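Local coordinates for holo-[acyl-carrier-protein] synthase (Neisseria meningitidis FAM18, PDB 5SUV) that belongs to the 4'-phosphopantetheinyl transferase superfamily, as a small AcpS-type protein that binds coenzyme A at the interfaces of a three-subunit assembly, at residues A[57-62]-A[120-125]; A[17-20]-A[26-29]; A[38-43]-A[48-53]. All blocks are in the same frame, centred on the assembly; numbering follows the deposited sequence.

Interaction 1. Residues A[57-62]-A[120-125]; sequences KEAFAK and AFVVAE. With COA (coenzyme A), chain D.
A59 and V122 illustrate how a helix settles on a sheet when small side chains face each other: CG2 of V122 stops 3.5 Å from CB of A59, and the axes of helix 57-62 and strand 120-125 pass 7.4 Å apart at 31°. With its CG1 anti to the backbone N (chi1 173°), V122 turns CG2 towards A59 while CG1 lies near CA of F60. A120 CB adds a looser touch, 4.1 Å from A59 CB. Side chains to one side of that packing, K62 and E58, meet the ligand. K62 runs out extended: its CB and CG lie against the adenine of coenzyme A, near N3A and C2A, its CD and CE pass the ribose oxygen O4B, and at the tip NZ donates to O5B and to O2A, both at 3.0 Å. With T8 O and M111 O of the second subunit, four acceptors surround NZ and must share its three protons. E58 OE2 lies 3.4 Å from the phosphate oxygen O5A and close to the carboxylate of D9. The chemistry thus divides between two sets of side chains: apolar ones seat the helix on the sheet, and polar ones meet coenzyme A at a subunit interface.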
loop_
_atom_site.group_PDB
_atom_site.type_symbol
_atom_site.label_atom_id
_atom_site.label_comp_id
_atom_site.label_asym_id
_atom_site.label_seq_id
_atom_site.Cartn_x
_atom_site.Cartn_y
_atom_site.Cartn_z
ATOM N N LYS A 57 6.295 4.630 -11.235
ATOM C CA LYS A 57 7.679 4.322 -11.577
ATOM C C LYS A 57 8.541 4.214 -10.326
ATOM O O LYS A 57 9.393 3.327 -10.216
ATOM C CB LYS A 57 8.220 5.385 -12.520
ATOM C CG LYS A 57 7.429 5.485 -13.809
ATOM C CD LYS A 57 7.768 6.756 -14.561
ATOM C CE LYS A 57 6.832 6.982 -15.756
ATOM N NZ LYS A 57 7.479 6.603 -17.056
ATOM N N GLU A 58 8.332 5.102 -9.355
ATOM C CA GLU A 58 9.124 4.999 -8.143
ATOM C C GLU A 58 8.808 3.709 -7.392
ATOM O O GLU A 58 9.720 3.052 -6.881
ATOM C CB GLU A 58 8.901 6.226 -7.258
ATOM C CG GLU A 58 9.495 7.495 -7.832
ATOM C CD GLU A 58 9.742 8.564 -6.781
ATOM O OE1 GLU A 58 10.778 9.263 -6.865
ATOM O OE2 GLU A 58 8.897 8.708 -5.870
ATOM N N ALA A 59 7.525 3.326 -7.312
ATOM C CA ALA A 59 7.191 2.089 -6.618
ATOM C C ALA A 59 7.751 0.897 -7.372
ATOM O O ALA A 59 8.216 -0.068 -6.758
ATOM C CB ALA A 59 5.686 1.938 -6.443
ATOM N N PHE A 60 7.719 0.944 -8.710
ATOM C CA PHE A 60 8.348 -0.113 -9.492
ATOM C C PHE A 60 9.823 -0.253 -9.124
ATOM O O PHE A 60 10.315 -1.353 -8.847
ATOM C CB PHE A 60 8.188 0.174 -10.989
ATOM C CG PHE A 60 8.827 -0.878 -11.875
ATOM C CD1 PHE A 60 10.183 -0.838 -12.150
ATOM C CD2 PHE A 60 8.067 -1.899 -12.409
ATOM C CE1 PHE A 60 10.777 -1.801 -12.960
ATOM C CE2 PHE A 60 8.648 -2.869 -13.214
ATOM C CZ PHE A 60 10.008 -2.818 -13.481
ATOM N N ALA A 61 10.554 0.862 -9.134
ATOM C CA ALA A 61 11.993 0.804 -8.912
ATOM C C ALA A 61 12.315 0.264 -7.515
ATOM O O ALA A 61 13.328 -0.412 -7.306
ATOM C CB ALA A 61 12.573 2.197 -9.146
ATOM N N LYS A 62 11.427 0.503 -6.558
ATOM C CA LYS A 62 11.593 -0.083 -5.242
ATOM C C LYS A 62 11.277 -1.572 -5.251
ATOM O O LYS A 62 11.946 -2.360 -4.580
ATOM C CB LYS A 62 10.689 0.632 -4.257
ATOM C CG LYS A 62 11.062 2.075 -3.985
ATOM C CD LYS A 62 10.097 2.668 -2.993
ATOM C CE LYS A 62 10.325 4.134 -2.851
ATOM N NZ LYS A 62 9.278 4.763 -2.039
ATOM N N ALA A 120 0.773 4.624 -5.024
ATOM C CA ALA A 120 1.068 3.475 -5.873
ATOM C C ALA A 120 1.595 2.321 -5.027
ATOM O O ALA A 120 2.399 2.521 -4.111
ATOM C CB ALA A 120 2.096 3.828 -6.974
ATOM N N PHE A 121 1.134 1.114 -5.346
ATOM C CA PHE A 121 1.642 -0.130 -4.781
ATOM C C PHE A 121 2.053 -1.051 -5.928
ATOM O O PHE A 121 1.339 -1.153 -6.926
ATOM C CB PHE A 121 0.600 -0.861 -3.935
ATOM C CG PHE A 121 0.417 -0.311 -2.555
ATOM C CD1 PHE A 121 -0.279 0.866 -2.344
ATOM C CD2 PHE A 121 0.904 -1.002 -1.458
ATOM C CE1 PHE A 121 -0.463 1.357 -1.064
ATOM C CE2 PHE A 121 0.722 -0.517 -0.173
ATOM C CZ PHE A 121 0.034 0.668 0.025
ATOM N N VAL A 122 3.183 -1.732 -5.766
ATOM C CA VAL A 122 3.721 -2.614 -6.792
ATOM C C VAL A 122 4.243 -3.879 -6.127
ATOM O O VAL A 122 4.955 -3.814 -5.114
ATOM C CB VAL A 122 4.859 -1.936 -7.590
ATOM C CG1 VAL A 122 5.513 -2.922 -8.541
ATOM C CG2 VAL A 122 4.346 -0.730 -8.359
ATOM N N VAL A 123 3.962 -5.019 -6.751
ATOM C CA VAL A 123 4.546 -6.291 -6.347
ATOM C C VAL A 123 5.204 -6.941 -7.549
ATOM O O VAL A 123 4.540 -7.207 -8.556
ATOM C CB VAL A 123 3.498 -7.237 -5.750
ATOM C CG1 VAL A 123 4.155 -8.536 -5.316
ATOM C CG2 VAL A 123 2.785 -6.564 -4.584
ATOM N N ALA A 124 6.481 -7.259 -7.417
ATOM C CA ALA A 124 7.218 -8.001 -8.425
ATOM C C ALA A 124 7.343 -9.455 -7.986
ATOM O O ALA A 124 7.750 -9.732 -6.847
ATOM C CB ALA A 124 8.588 -7.367 -8.626
ATOM N N GLU A 125 6.982 -10.378 -8.871
ATOM C CA GLU A 125 6.984 -11.806 -8.574
ATOM C C GLU A 125 8.099 -12.533 -9.307
ATOM O O GLU A 125 8.462 -12.174 -10.430
ATOM C CB GLU A 125 5.677 -12.480 -8.980
ATOM C CG GLU A 125 4.456 -11.995 -8.285
ATOM C CD GLU A 125 3.234 -12.575 -8.930
ATOM O OE1 GLU A 125 2.998 -13.780 -8.740
ATOM O OE2 GLU A 125 2.555 -11.846 -9.672
HETATM N N1A COA D . 15.080 -0.676 -3.297
HETATM C C2A COA D . 13.909 -0.504 -2.641
HETATM N N3A COA D . 13.581 0.511 -1.853
HETATM C C4A COA D . 14.565 1.468 -1.706
HETATM C C5A COA D . 15.858 1.440 -2.321
HETATM C C6A COA D . 16.034 0.292 -3.128
HETATM N N6A COA D . 17.147 0.102 -3.731
HETATM N N7A COA D . 16.586 2.478 -1.995
HETATM C C8A COA D . 15.777 3.142 -1.200
HETATM N N9A COA D . 14.563 2.579 -1.007
HETATM C C1B COA D . 13.434 3.023 -0.146
HETATM C C2B COA D . 13.959 3.201 1.352
HETATM O O2B COA D . 13.137 2.579 2.250
HETATM C C3B COA D . 13.868 4.762 1.444
HETATM O O3B COA D . 13.570 5.208 2.638
HETATM P P3B COA D . 14.712 4.890 3.952
HETATM O O7A COA D . 15.951 5.079 3.382
HETATM O O8A COA D . 14.413 3.469 4.319
HETATM O O9A COA D . 14.292 5.908 4.886
HETATM C C4B COA D . 12.645 4.972 0.536
HETATM O O4B COA D . 12.915 4.214 -0.581
HETATM C C5B COA D . 12.380 6.426 0.140
HETATM O O5B COA D . 11.194 6.452 -0.561
HETATM P P1A COA D . 10.596 7.925 -0.797
HETATM O O1A COA D . 10.395 8.564 0.435
HETATM O O2A COA D . 9.528 7.748 -1.831
HETATM O O3A COA D . 11.986 8.645 -1.350
HETATM P P2A COA D . 12.143 9.142 -2.839
HETATM O O4A COA D . 13.398 9.774 -2.839
HETATM O O5A COA D . 10.866 9.751 -3.341
HETATM O O6A COA D . 12.333 7.774 -3.853
HETATM C CBP COA D . 13.947 6.292 -4.762
HETATM C CCP COA D . 13.382 7.047 -3.512
HETATM C CDP COA D . 14.323 4.916 -4.333
HETATM C CEP COA D . 13.005 6.192 -5.932
HETATM C CAP COA D . 15.156 7.042 -5.174
HETATM O OAP COA D . 16.115 6.965 -4.175
HETATM C C9P COA D . 15.781 6.530 -6.435
HETATM O O9P COA D . 16.331 5.485 -6.448
HETATM N N8P COA D . 15.748 7.305 -7.573
HETATM C C7P COA D . 15.120 8.596 -7.618
HETATM C C6P COA D . 16.081 9.561 -8.331
HETATM C C5P COA D . 15.257 10.485 -9.151
HETATM O O5P COA D . 15.178 10.395 -10.337
HETATM N N4P COA D . 14.568 11.490 -8.490
HETATM C C3P COA D . 13.699 12.386 -9.257
HETATM C C2P COA D . 14.461 13.173 -10.288
HETATM S S1P COA D . 13.250 14.023 -11.281
#

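Interaction 2. Residues A[17-20]-A[26-29]; sequences IRLN and AFAG
Helix 13-23 and helix 25-31 follow each other almost without a break; between segments 17-20 and 26-29 the nearest CA atoms are those of N20 and F27, 6.0 Å apart. No hydrogen bond joins the two segments; one aromatic ring fills the space between them. F27 holds its CG anti to the backbone N (chi1 177°), which carries the ring across to the preceding helix. There CB of L19 sits almost exactly above the ring centre, 3.8 Å from the centroid and 1° off the normal, a CH-pi contact. The CD1 branch of L19 reaches further along the same ring, 3.5 Å from F27 CZ. N20 comes from another direction: its OD1 lies at the ring edge, near the plane, 3.3 Å from F27 CD2, with the amide turned 68° from the ring. An oxygen in that place faces the slightly positive rim of the phenyl group, while the aliphatic carbon takes the electron-rich face. L50 of helix 46-63 packs on both N20 and F27. The arrangement is a corner between consecutive helices turned roughly at right angles, with F27 packed into its inner angle; the F27 side chain lies about 4 Å from a bound coenzyme A, which places this corner beside the pocket.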
loop_
_atom_site.group_PDB
_atom_site.type_symbol
_atom_site.label_atom_id
_atom_site.label_comp_id
_atom_site.label_asym_id
_atom_site.label_seq_id
_atom_site.Cartn_x
_atom_site.Cartn_y
_atom_site.Cartn_z
ATOM N N ILE A 17 3.324 19.999 -9.105
ATOM C CA ILE A 17 3.192 21.378 -9.565
ATOM C C ILE A 17 4.500 22.135 -9.358
ATOM O O ILE A 17 4.986 22.822 -10.264
ATOM C CB ILE A 17 2.011 22.067 -8.859
ATOM C CG1 ILE A 17 0.693 21.426 -9.302
ATOM C CG2 ILE A 17 1.987 23.582 -9.166
ATOM C CD1 ILE A 17 -0.542 21.934 -8.510
ATOM N N ARG A 18 5.102 22.009 -8.174
ATOM C CA ARG A 18 6.385 22.668 -7.941
ATOM C C ARG A 18 7.422 22.210 -8.953
ATOM O O ARG A 18 8.147 23.027 -9.533
ATOM C CB ARG A 18 6.882 22.391 -6.526
ATOM C CG ARG A 18 6.037 23.027 -5.430
ATOM C CD ARG A 18 6.707 22.926 -4.052
ATOM N NE ARG A 18 7.676 21.830 -3.968
ATOM C CZ ARG A 18 8.994 21.959 -4.127
ATOM N NH1 ARG A 18 9.538 23.145 -4.377
ATOM N NH2 ARG A 18 9.782 20.893 -4.034
ATOM N N LEU A 19 7.505 20.898 -9.178
ATOM C CA LEU A 19 8.493 20.367 -10.110
ATOM C C LEU A 19 8.242 20.863 -11.529
ATOM O O LEU A 19 9.188 21.193 -12.254
ATOM C CB LEU A 19 8.491 18.839 -10.058
ATOM C CG LEU A 19 9.026 18.227 -8.757
ATOM C CD1 LEU A 19 8.756 16.731 -8.674
ATOM C CD2 LEU A 19 10.524 18.486 -8.628
ATOM N N ASN A 20 6.979 20.916 -11.953
ATOM C CA ASN A 20 6.676 21.513 -13.250
ATOM C C ASN A 20 7.093 22.976 -13.284
ATOM O O ASN A 20 7.633 23.457 -14.288
ATOM C CB ASN A 20 5.184 21.391 -13.554
ATOM C CG ASN A 20 4.793 20.006 -13.992
ATOM O OD1 ASN A 20 5.623 19.240 -14.483
ATOM N ND2 ASN A 20 3.519 19.671 -13.815
ATOM N N ALA A 26 10.591 20.159 -18.915
ATOM C CA ALA A 26 11.714 19.234 -18.779
ATOM C C ALA A 26 11.466 18.185 -17.702
ATOM O O ALA A 26 12.066 17.100 -17.738
ATOM C CB ALA A 26 12.991 20.007 -18.463
ATOM N N PHE A 27 10.614 18.483 -16.722
ATOM C CA PHE A 27 10.269 17.465 -15.739
ATOM C C PHE A 27 9.550 16.304 -16.411
ATOM O O PHE A 27 9.988 15.153 -16.328
ATOM C CB PHE A 27 9.419 18.067 -14.621
ATOM C CG PHE A 27 8.960 17.063 -13.607
ATOM C CD1 PHE A 27 9.873 16.370 -12.834
ATOM C CD2 PHE A 27 7.614 16.818 -13.422
ATOM C CE1 PHE A 27 9.450 15.448 -11.902
ATOM C CE2 PHE A 27 7.186 15.900 -12.488
ATOM C CZ PHE A 27 8.099 15.217 -11.727
ATOM N N ALA A 28 8.450 16.591 -17.110
ATOM C CA ALA A 28 7.734 15.531 -17.808
ATOM C C ALA A 28 8.650 14.812 -18.790
ATOM O O ALA A 28 8.546 13.594 -18.975
ATOM C CB ALA A 28 6.521 16.102 -18.534
ATOM N N GLY A 29 9.559 15.550 -19.428
ATOM C CA GLY A 29 10.494 14.929 -20.346
ATOM C C GLY A 29 11.477 14.011 -19.660
ATOM O O GLY A 29 12.039 13.119 -20.305
#

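Interaction 3. Residues A[38-43]-A[48-53]. With COA (coenzyme A), chain F.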
loop_
_atom_site.group_PDB
_atom_site.type_symbol
_atom_site.label_atom_id
_atom_site.label_comp_id
_atom_site.label_asym_id
_atom_site.label_seq_id
_atom_site.Cartn_x
_atom_site.Cartn_y
_atom_site.Cartn_z
ATOM N N LEU A 38 4.445 11.308 -25.880
ATOM C CA LEU A 38 3.702 11.676 -27.077
ATOM C C LEU A 38 2.217 11.848 -26.794
ATOM O O LEU A 38 1.570 12.686 -27.432
ATOM C CB LEU A 38 3.914 10.622 -28.166
ATOM C CG LEU A 38 5.345 10.506 -28.696
ATOM C CD1 LEU A 38 5.478 9.304 -29.619
ATOM C CD2 LEU A 38 5.757 11.779 -29.418
ATOM N N GLU A 39 1.666 11.080 -25.850
ATOM C CA GLU A 39 0.255 11.170 -25.499
ATOM C C GLU A 39 -0.009 12.122 -24.338
ATOM O O GLU A 39 -1.176 12.401 -24.040
ATOM C CB GLU A 39 -0.299 9.785 -25.142
ATOM C CG GLU A 39 0.291 9.185 -23.873
ATOM C CD GLU A 39 -0.390 7.895 -23.452
ATOM O OE1 GLU A 39 -1.356 7.482 -24.127
ATOM O OE2 GLU A 39 0.041 7.296 -22.440
ATOM N N PHE A 40 1.035 12.615 -23.672
ATOM C CA PHE A 40 0.831 13.539 -22.559
ATOM C C PHE A 40 0.031 14.771 -22.959
ATOM O O PHE A 40 -0.877 15.157 -22.201
ATOM C CB PHE A 40 2.196 13.927 -21.975
ATOM C CG PHE A 40 2.124 14.836 -20.779
ATOM C CD1 PHE A 40 1.349 14.511 -19.684
ATOM C CD2 PHE A 40 2.882 15.996 -20.738
ATOM C CE1 PHE A 40 1.305 15.342 -18.574
ATOM C CE2 PHE A 40 2.847 16.827 -19.636
ATOM C CZ PHE A 40 2.058 16.497 -18.549
ATOM N N PRO A 41 0.282 15.418 -24.102
ATOM C CA PRO A 41 -0.530 16.592 -24.465
ATOM C C PRO A 41 -2.026 16.321 -24.497
ATOM O O PRO A 41 -2.808 17.279 -24.471
ATOM C CB PRO A 41 0.002 16.973 -25.856
ATOM C CG PRO A 41 1.381 16.420 -25.902
ATOM C CD PRO A 41 1.333 15.149 -25.096
ATOM N N GLN A 42 -2.454 15.059 -24.542
ATOM C CA GLN A 42 -3.870 14.720 -24.567
ATOM C C GLN A 42 -4.417 14.320 -23.204
ATOM O O GLN A 42 -5.611 14.018 -23.095
ATOM C CB GLN A 42 -4.117 13.590 -25.568
ATOM C CG GLN A 42 -3.912 14.020 -27.020
ATOM C CD GLN A 42 -4.115 12.888 -28.003
ATOM O OE1 GLN A 42 -3.684 11.758 -27.762
ATOM N NE2 GLN A 42 -4.775 13.182 -29.122
ATOM N N ALA A 43 -3.589 14.312 -22.165
ATOM C CA ALA A 43 -4.070 13.940 -20.843
ATOM C C ALA A 43 -5.072 14.972 -20.345
ATOM O O ALA A 43 -4.816 16.178 -20.400
ATOM C CB ALA A 43 -2.900 13.815 -19.871
ATOM N N ASN A 48 -2.278 15.261 -12.527
ATOM C CA ASN A 48 -2.628 13.932 -12.032
ATOM C C ASN A 48 -1.968 12.845 -12.874
ATOM O O ASN A 48 -1.579 11.792 -12.355
ATOM C CB ASN A 48 -4.153 13.776 -12.035
ATOM C CG ASN A 48 -4.614 12.436 -11.483
ATOM O OD1 ASN A 48 -4.689 11.444 -12.211
ATOM N ND2 ASN A 48 -4.950 12.407 -10.190
ATOM N N TYR A 49 -1.838 13.087 -14.177
ATOM C CA TYR A 49 -1.164 12.140 -15.057
ATOM C C TYR A 49 0.297 11.970 -14.657
ATOM O O TYR A 49 0.758 10.849 -14.421
ATOM C CB TYR A 49 -1.288 12.630 -16.501
ATOM C CG TYR A 49 -0.683 11.716 -17.542
ATOM C CD1 TYR A 49 0.673 11.778 -17.844
ATOM C CD2 TYR A 49 -1.469 10.809 -18.238
ATOM C CE1 TYR A 49 1.232 10.955 -18.799
ATOM C CE2 TYR A 49 -0.915 9.980 -19.206
ATOM C CZ TYR A 49 0.436 10.055 -19.479
ATOM O OH TYR A 49 1.000 9.231 -20.437
ATOM N N LEU A 50 1.041 13.078 -14.568
ATOM C CA LEU A 50 2.440 12.996 -14.154
ATOM C C LEU A 50 2.576 12.392 -12.766
ATOM O O LEU A 50 3.495 11.609 -12.511
ATOM C CB LEU A 50 3.088 14.380 -14.177
ATOM C CG LEU A 50 3.582 14.944 -15.500
ATOM C CD1 LEU A 50 4.046 16.374 -15.298
ATOM C CD2 LEU A 50 4.707 14.094 -16.044
ATOM N N ALA A 51 1.681 12.760 -11.841
ATOM C CA ALA A 51 1.784 12.257 -10.477
ATOM C C ALA A 51 1.663 10.738 -10.437
ATOM O O ALA A 51 2.436 10.063 -9.755
ATOM C CB ALA A 51 0.709 12.903 -9.599
ATOM N N LYS A 52 0.678 10.186 -11.148
ATOM C CA LYS A 52 0.473 8.738 -11.155
ATOM C C LYS A 52 1.663 8.017 -11.774
ATOM O O LYS A 52 2.121 6.991 -11.253
ATOM C CB LYS A 52 -0.805 8.389 -11.921
ATOM C CG LYS A 52 -2.092 8.707 -11.144
ATOM C CD LYS A 52 -3.341 8.231 -11.862
ATOM C CE LYS A 52 -4.594 8.559 -11.046
ATOM N NZ LYS A 52 -5.849 8.247 -11.778
ATOM N N ARG A 53 2.177 8.539 -12.885
ATOM C CA ARG A 53 3.344 7.922 -13.508
ATOM C C ARG A 53 4.551 7.993 -12.584
ATOM O O ARG A 53 5.265 7.002 -12.406
ATOM C CB ARG A 53 3.646 8.592 -14.856
ATOM C CG ARG A 53 2.531 8.522 -15.887
ATOM C CD ARG A 53 1.937 7.140 -15.992
ATOM N NE ARG A 53 1.169 6.930 -17.225
ATOM C CZ ARG A 53 -0.077 7.348 -17.425
ATOM N NH1 ARG A 53 -0.723 8.028 -16.489
ATOM N NH2 ARG A 53 -0.682 7.085 -18.569
HETATM N N1A COA F . -9.007 -2.675 -12.126
HETATM C C2A COA F . -8.004 -2.210 -11.370
HETATM N N3A COA F . -7.666 -0.962 -11.192
HETATM C C4A COA F . -8.454 -0.020 -11.891
HETATM C C5A COA F . -9.540 -0.357 -12.751
HETATM C C6A COA F . -9.766 -1.725 -12.820
HETATM N N6A COA F . -10.746 -2.163 -13.572
HETATM N N7A COA F . -10.099 0.658 -13.252
HETATM C C8A COA F . -9.397 1.649 -12.772
HETATM N N9A COA F . -8.399 1.293 -11.940
HETATM C C1B COA F . -7.474 2.142 -11.291
HETATM C C2B COA F . -6.691 3.056 -12.363
HETATM O O2B COA F . -5.325 3.069 -12.173
HETATM C C3B COA F . -7.280 4.410 -11.978
HETATM O O3B COA F . -6.435 5.435 -12.133
HETATM P P3B COA F . -5.761 5.585 -13.780
HETATM O O7A COA F . -5.502 6.954 -13.643
HETATM O O8A COA F . -4.601 4.676 -13.736
HETATM O O9A COA F . -6.917 5.126 -14.559
HETATM C C4B COA F . -7.510 4.134 -10.475
HETATM O O4B COA F . -8.190 2.937 -10.477
HETATM C C5B COA F . -8.330 5.193 -9.820
HETATM O O5B COA F . -8.295 4.907 -8.419
HETATM P P1A COA F . -9.467 5.580 -7.601
HETATM O O1A COA F . -9.467 7.053 -7.762
HETATM O O2A COA F . -9.576 4.873 -6.298
HETATM O O3A COA F . -10.749 5.190 -8.529
HETATM P P2A COA F . -12.108 5.710 -8.045
HETATM O O4A COA F . -12.301 5.539 -6.642
HETATM O O5A COA F . -12.565 6.997 -8.700
HETATM O O6A COA F . -13.075 4.564 -8.725
HETATM C CBP COA F . -13.346 2.252 -8.970
HETATM C CCP COA F . -12.738 3.352 -8.171
HETATM C CDP COA F . -12.493 2.066 -10.119
HETATM C CEP COA F . -13.329 0.969 -8.184
HETATM C CAP COA F . -14.814 2.535 -9.419
HETATM O OAP COA F . -15.360 1.454 -10.070
HETATM C C9P COA F . -15.793 2.824 -8.263
HETATM O O9P COA F . -16.256 1.880 -7.642
HETATM N N8P COA F . -16.178 4.173 -7.993
HETATM C C7P COA F . -17.126 4.539 -6.883
HETATM C C6P COA F . -18.170 3.473 -6.619
HETATM C C5P COA F . -19.514 4.103 -6.294
HETATM O O5P COA F . -20.517 3.684 -6.770
HETATM N N4P COA F . -19.579 5.172 -5.405
HETATM C C3P COA F . -20.876 5.778 -5.104
HETATM C C2P COA F . -21.549 5.130 -3.922
HETATM S S1P COA F . -22.938 4.034 -4.433
#
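Y49 is the bump of this contact, projecting from helix 48-53 into a hollow whose sides are E39, F40 and A43. Having its CG anti to the backbone N (chi1 -178°), the tyrosine points its ring at the 3-10 segment 40-42 and the residues flanking it. The methyl of A43 fits against the ring's inner end, with CB 3.7 Å from Y49 CD2, and F40 leans on the other ortho position, CD1 to Y49 CD1 at 3.4 Å. The two rings meet obliquely, their planes 40° apart. F40 is itself a second bump: its CZ presses on CG of L50, the next residue of the helix, at 3.7 Å. At the outer end the carboxylate of E39 stands nearly at right angles to the Y49 ring, and OE2 accepts a 2.9 Å hydrogen bond from Y49 OH on its anti side, 32° out of the carboxylate plane. R53, bent at chi2, lays its guanidinium over a face of that ring, NH1 3.3 Å above the plane. The bond gives the hydroxyl a preferred direction and probably eases the charge of E39, to which R53 NH2, 3.9 Å from OE2, adds only a long, weaker salt bridge.

Taken together, the three contacts show how packing changes from centre to periphery. Interaction 1 is fully buried, about 8 Å from the chain's centre, whereas interactions 2 and 3 are partly buried and lie on the other side of that centre. Interactions 1 and 3 share helix 46-63, using successive parts of it: the later turns rest on the sheet, the earlier ones receive segment 38-43. Interactions 2 and 3 touch directly through L50, whose CD1 lies 3.4 Å from N20 OD1, and through A28 against F40. Alanine and valine make interaction 1, a phenyl ring interaction 2 and an aromatic pair interaction 3; a charged pair across the two segments occurs only in interaction 3, while interaction 1 keeps charges for the ligand.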